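Local structure of restriction endonuclease S subunits (Thermoanaerobacter tengcongensis, 3OKG) at residues P226-V231 / R324-Y329. The protein is the specificity subunit of a type I methyltransferase, which it forms together with M polypeptides, and probably binds DNA through its target recognition domains. Numbering follows the deposited sequence.
Sequences PGWRWV and RFWLLY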
loop_
_atom_site.group_PDB
_atom_site.type_symbol
_atom_site.label_atom_id
_atom_site.label_comp_id
_atom_site.label_asym_id
_atom_site.label_seq_id
_atom_site.Cartn_x
_atom_site.Cartn_y
_atom_site.Cartn_z
ATOM N N PRO A 226 -8.579 42.049 14.215
ATOM C CA PRO A 226 -8.656 42.779 15.480
ATOM C C PRO A 226 -9.110 41.859 16.606
ATOM O O PRO A 226 -10.050 41.073 16.427
ATOM C CB PRO A 226 -9.711 43.855 15.204
ATOM C CG PRO A 226 -9.575 44.131 13.709
ATOM C CD PRO A 226 -9.266 42.752 13.109
ATOM N N GLY A 227 -8.442 41.953 17.753
ATOM C CA GLY A 227 -8.815 41.153 18.909
ATOM C C GLY A 227 -7.893 39.964 19.117
ATOM O O GLY A 227 -7.758 39.447 20.222
ATOM N N TRP A 228 -7.268 39.513 18.039
ATOM C CA TRP A 228 -6.195 38.540 18.148
ATOM C C TRP A 228 -5.020 39.353 18.641
ATOM O O TRP A 228 -4.974 40.563 18.424
ATOM C CB TRP A 228 -5.820 37.990 16.769
ATOM C CG TRP A 228 -6.790 37.024 16.111
ATOM C CD1 TRP A 228 -8.159 37.058 16.142
ATOM C CD2 TRP A 228 -6.433 35.904 15.275
ATOM N NE1 TRP A 228 -8.672 36.010 15.394
ATOM C CE2 TRP A 228 -7.634 35.306 14.837
ATOM C CE3 TRP A 228 -5.210 35.362 14.850
ATOM C CZ2 TRP A 228 -7.648 34.164 14.009
ATOM C CZ3 TRP A 228 -5.226 34.235 14.015
ATOM C CH2 TRP A 228 -6.438 33.658 13.607
ATOM N N ARG A 229 -4.056 38.708 19.281
ATOM C CA ARG A 229 -2.820 39.386 19.644
ATOM C C ARG A 229 -1.632 38.517 19.322
ATOM O O ARG A 229 -1.687 37.284 19.484
ATOM C CB ARG A 229 -2.787 39.703 21.145
ATOM C CG ARG A 229 -3.710 40.819 21.602
ATOM C CD ARG A 229 -3.723 40.930 23.128
ATOM N NE ARG A 229 -4.091 39.651 23.726
ATOM C CZ ARG A 229 -3.338 38.980 24.590
ATOM N NH1 ARG A 229 -2.174 39.484 24.987
ATOM N NH2 ARG A 229 -3.760 37.814 25.072
ATOM N N TRP A 230 -0.553 39.153 18.880
ATOM C CA TRP A 230 0.739 38.499 18.850
ATOM C C TRP A 230 1.322 38.388 20.264
ATOM O O TRP A 230 1.589 39.402 20.899
ATOM C CB TRP A 230 1.694 39.284 17.978
ATOM C CG TRP A 230 1.503 39.035 16.529
ATOM C CD1 TRP A 230 0.997 39.908 15.595
ATOM C CD2 TRP A 230 1.792 37.820 15.836
ATOM N NE1 TRP A 230 0.988 39.309 14.355
ATOM C CE2 TRP A 230 1.457 38.024 14.476
ATOM C CE3 TRP A 230 2.312 36.581 16.226
ATOM C CZ2 TRP A 230 1.611 37.024 13.509
ATOM C CZ3 TRP A 230 2.476 35.588 15.266
ATOM C CH2 TRP A 230 2.123 35.820 13.918
ATOM N N VAL A 231 1.522 37.169 20.759
ATOM C CA VAL A 231 2.129 36.968 22.085
ATOM C C VAL A 231 3.366 36.096 21.993
ATOM O O VAL A 231 3.548 35.354 21.027
ATOM C CB VAL A 231 1.145 36.338 23.086
ATOM C CG1 VAL A 231 -0.112 37.195 23.219
ATOM C CG2 VAL A 231 0.769 34.915 22.645
ATOM N N ARG A 324 -4.652 23.784 23.712
ATOM C CA ARG A 324 -3.616 22.794 23.483
ATOM C C ARG A 324 -3.421 22.548 21.997
ATOM O O ARG A 324 -2.301 22.523 21.469
ATOM C CB ARG A 324 -4.058 21.469 24.128
ATOM C CG ARG A 324 -3.196 20.311 23.732
ATOM C CD ARG A 324 -3.217 19.246 24.804
ATOM N NE ARG A 324 -4.257 18.246 24.618
ATOM C CZ ARG A 324 -5.477 18.344 25.121
ATOM N NH1 ARG A 324 -5.815 19.419 25.827
ATOM N NH2 ARG A 324 -6.357 17.364 24.914
ATOM N N PHE A 325 -4.533 22.334 21.316
ATOM C CA PHE A 325 -4.449 21.975 19.904
ATOM C C PHE A 325 -4.090 23.123 18.967
ATOM O O PHE A 325 -3.556 22.887 17.876
ATOM C CB PHE A 325 -5.706 21.226 19.484
ATOM C CG PHE A 325 -5.780 19.849 20.106
ATOM C CD1 PHE A 325 -4.761 18.937 19.879
ATOM C CD2 PHE A 325 -6.828 19.489 20.933
ATOM C CE1 PHE A 325 -4.798 17.656 20.457
ATOM C CE2 PHE A 325 -6.875 18.225 21.512
ATOM C CZ PHE A 325 -5.848 17.314 21.276
ATOM N N TRP A 326 -4.332 24.360 19.407
ATOM C CA TRP A 326 -3.834 25.539 18.643
ATOM C C TRP A 326 -2.310 25.531 18.670
ATOM O O TRP A 326 -1.639 25.668 17.633
ATOM C CB TRP A 326 -4.376 26.840 19.259
ATOM C CG TRP A 326 -3.980 28.113 18.534
ATOM C CD1 TRP A 326 -3.084 29.073 18.972
ATOM C CD2 TRP A 326 -4.478 28.580 17.269
ATOM N NE1 TRP A 326 -3.003 30.106 18.053
ATOM C CE2 TRP A 326 -3.859 29.835 17.007
ATOM C CE3 TRP A 326 -5.415 28.082 16.348
ATOM C CZ2 TRP A 326 -4.111 30.565 15.847
ATOM C CZ3 TRP A 326 -5.670 28.818 15.191
ATOM C CH2 TRP A 326 -5.024 30.047 14.954
ATOM N N LEU A 327 -1.770 25.352 19.875
ATOM C CA LEU A 327 -0.329 25.234 20.075
ATOM C C LEU A 327 0.270 24.104 19.233
ATOM O O LEU A 327 1.278 24.281 18.553
ATOM C CB LEU A 327 -0.029 24.960 21.555
ATOM C CG LEU A 327 1.449 24.766 21.904
ATOM C CD1 LEU A 327 2.272 25.950 21.405
ATOM C CD2 LEU A 327 1.626 24.580 23.408
ATOM N N LEU A 328 -0.363 22.934 19.286
ATOM C CA LEU A 328 0.128 21.774 18.555
ATOM C C LEU A 328 0.197 22.012 17.046
ATOM O O LEU A 328 1.201 21.686 16.402
ATOM C CB LEU A 328 -0.761 20.556 18.840
ATOM C CG LEU A 328 -0.122 19.211 18.506
ATOM C CD1 LEU A 328 1.177 19.079 19.262
ATOM C CD2 LEU A 328 -1.063 18.039 18.863
ATOM N N TYR A 329 -0.874 22.533 16.465
ATOM C CA TYR A 329 -0.847 22.844 15.035
ATOM C C TYR A 329 0.259 23.832 14.692
ATOM O O TYR A 329 0.917 23.715 13.658
ATOM C CB TYR A 329 -2.173 23.421 14.577
ATOM C CG TYR A 329 -3.152 22.359 14.146
ATOM C CD1 TYR A 329 -4.348 22.179 14.828
ATOM C CD2 TYR A 329 -2.866 21.523 13.066
ATOM C CE1 TYR A 329 -5.257 21.198 14.443
ATOM C CE2 TYR A 329 -3.764 20.529 12.675
ATOM C CZ TYR A 329 -4.944 20.374 13.374
ATOM O OH TYR A 329 -5.834 19.404 12.995
#
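Trp228 and Trp326 meet through the far corners of their indoles, CH2 of Trp228 lying 4.1 Å from CH2 of Trp326. The backbones stand well apart, with the CA atoms of these two residues separated by 13.2 Å, so the contact is made only by the ends of two long indole side chains, which suits tryptophan on both sides. The pair is an offset edge-to-face arrangement: the benzo edge of Trp326 is directed at the face of Trp228, the six-membered rings are 5.9 Å apart between centroids, and their planes are turned by 85°. This near-perpendicular setting is common for aromatic pairs, though here the two CH2 corners approach obliquely and the contact is loose. The side chain of Trp326 starts toward Trp228, and CG anti to the backbone N (chi1 -178°) carries the indole out from the helix 324-333.

Both residues belong to the second DNA specificity domain of this type I S subunit, where the contact links that helix to the loop leading into strand 229-232, the partner of strand 359-362 in a small antiparallel sheet. The prolines that follow this second strand lie beside the pair: Trp228 touches Pro363 and Pro364, and Trp326 also packs on Pro363 and on Ile371 of the long helix 365-388. Trp326 is buried, and the one polar atom of its side chain, NE1, is satisfied by a hydrogen bond to the carbonyl O of Pro361, whereas Trp228 remains partly exposed.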